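Local coordinates for HDLP (histone deacetylase-like protein) (Aquifex aeolicus, PDB 1C3R) that probably acts as a zinc-dependent deacetylase of the histone deacetylase family and binds the hydroxamate inhibitor trichostatin A, at residues K3-G8 with D42-I47. The protein carries 2 engineered substitutions. Numbering follows the deposited sequence.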
# COMPACT_ATOMS: atom_id res chain seq x y z
N LYS A 3 -26.19 32.78 -0.36
CA LYS A 3 -24.88 33.06 0.23
C LYS A 3 -23.90 31.90 0.15
O LYS A 3 -24.30 30.74 0.15
CB LYS A 3 -25.03 33.53 1.68
CG LYS A 3 -25.73 34.87 1.80
CD LYS A 3 -25.67 35.43 3.21
CE LYS A 3 -26.36 36.79 3.29
NZ LYS A 3 -25.76 37.79 2.37
N VAL A 4 -22.62 32.25 0.06
CA VAL A 4 -21.54 31.28 -0.05
C VAL A 4 -20.81 31.14 1.28
O VAL A 4 -20.24 32.10 1.79
CB VAL A 4 -20.56 31.72 -1.15
CG1 VAL A 4 -19.50 30.65 -1.38
CG2 VAL A 4 -21.33 32.03 -2.42
N LYS A 5 -20.82 29.93 1.83
CA LYS A 5 -20.18 29.68 3.11
C LYS A 5 -19.09 28.62 3.05
O LYS A 5 -19.09 27.75 2.18
CB LYS A 5 -21.23 29.26 4.14
CG LYS A 5 -22.25 30.33 4.53
CD LYS A 5 -21.60 31.47 5.30
CE LYS A 5 -22.64 32.47 5.80
NZ LYS A 5 -23.40 33.10 4.69
N LEU A 6 -18.17 28.70 4.00
CA LEU A 6 -17.09 27.73 4.14
C LEU A 6 -17.24 27.17 5.55
O LEU A 6 -17.31 27.93 6.52
CB LEU A 6 -15.73 28.42 3.97
CG LEU A 6 -14.46 27.56 3.97
CD1 LEU A 6 -14.22 26.97 5.34
CD2 LEU A 6 -14.57 26.47 2.93
N ILE A 7 -17.33 25.85 5.67
CA ILE A 7 -17.47 25.23 6.98
C ILE A 7 -16.11 24.71 7.42
O ILE A 7 -15.46 23.96 6.69
CB ILE A 7 -18.49 24.06 6.94
CG1 ILE A 7 -19.92 24.59 6.74
CG2 ILE A 7 -18.46 23.31 8.26
CD1 ILE A 7 -20.16 25.31 5.44
N GLY A 8 -15.67 25.12 8.60
CA GLY A 8 -14.38 24.67 9.09
C GLY A 8 -14.02 25.26 10.44
O GLY A 8 -14.80 25.98 11.06
N ASP A 42 -13.74 36.21 4.70
CA ASP A 42 -14.16 37.06 5.80
C ASP A 42 -14.82 36.19 6.86
O ASP A 42 -15.43 35.17 6.54
CB ASP A 42 -15.16 38.13 5.34
CG ASP A 42 -14.56 39.07 4.30
OD1 ASP A 42 -13.45 39.61 4.53
OD2 ASP A 42 -15.21 39.29 3.26
N GLU A 43 -14.68 36.59 8.12
CA GLU A 43 -15.22 35.84 9.23
C GLU A 43 -16.69 35.50 9.03
O GLU A 43 -17.17 34.46 9.50
CB GLU A 43 -15.05 36.64 10.52
CG GLU A 43 -15.43 35.90 11.77
CD GLU A 43 -15.27 36.75 13.01
OE1 GLU A 43 -15.54 36.25 14.13
OE2 GLU A 43 -14.88 37.94 12.87
N LYS A 44 -17.40 36.37 8.31
CA LYS A 44 -18.82 36.18 8.02
C LYS A 44 -19.14 35.03 7.07
O LYS A 44 -20.25 34.50 7.07
CB LYS A 44 -19.42 37.49 7.49
CG LYS A 44 -20.64 37.35 6.57
CD LYS A 44 -20.20 37.04 5.13
CE LYS A 44 -21.38 36.77 4.19
NZ LYS A 44 -22.07 35.49 4.51
N GLU A 45 -18.17 34.65 6.25
CA GLU A 45 -18.35 33.57 5.29
C GLU A 45 -18.02 32.22 5.92
O GLU A 45 -18.32 31.17 5.35
CB GLU A 45 -17.44 33.78 4.09
CG GLU A 45 -17.70 35.06 3.34
CD GLU A 45 -16.61 35.36 2.34
OE1 GLU A 45 -15.46 35.60 2.78
OE2 GLU A 45 -16.89 35.36 1.13
N LEU A 46 -17.41 32.26 7.10
CA LEU A 46 -17.00 31.04 7.79
C LEU A 46 -17.97 30.53 8.85
O LEU A 46 -18.37 31.26 9.75
CB LEU A 46 -15.63 31.27 8.41
CG LEU A 46 -15.00 30.09 9.13
CD1 LEU A 46 -14.83 28.92 8.17
CD2 LEU A 46 -13.66 30.52 9.70
N ILE A 47 -18.35 29.26 8.73
CA ILE A 47 -19.25 28.62 9.68
C ILE A 47 -18.45 27.62 10.50
O ILE A 47 -17.85 26.70 9.95
CB ILE A 47 -20.38 27.86 8.96
CG1 ILE A 47 -21.28 28.86 8.23
CG2 ILE A 47 -21.18 27.03 9.97
CD1 ILE A 47 -22.43 28.23 7.46
O HOH W 1 -18.81 34.24 0.19
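Two backbone hydrogen bonds tie Leu6 to segment 42-47, one to Glu45, just before the strand, and one to Ile47 in it. Its N donates to Glu45 O at 2.8 Å, and its O accepts from Ile47 N in a nearly straight bond (174°). Gly8 N then donates to Ile47 O at 3.0 Å. Lys5 and Ile47 carry much of the side-chain contact. Lys5 CB and CG lie against Ile47 CD1, with CG at 3.6 Å. The lysine chain bends at chi2 (-68°), which lays CD over Glu45 O at 3.3 Å. CE reaches Lys44 O, and NZ ends 2.7 Å from Lys44 NZ. These two amines are like charges and do not bond, so the modelled tip positions are doubtful. With an alanine at Lys5, Ile47 CD1 would probably lose the part of its cover that CG gives, and a gap would be likely to open over Glu45 O. Leu6 and Leu46 lie side by side on the other face, pointing the same way. There Trp310 of helix 299-314 covers Leu6 and Glu45. Strand 46-48 is the outermost strand here, next to strand 4-8. With helix 28-37 they form a beta-alpha-beta unit at the edge of the parallel sheet of the arginase/deacetylase fold.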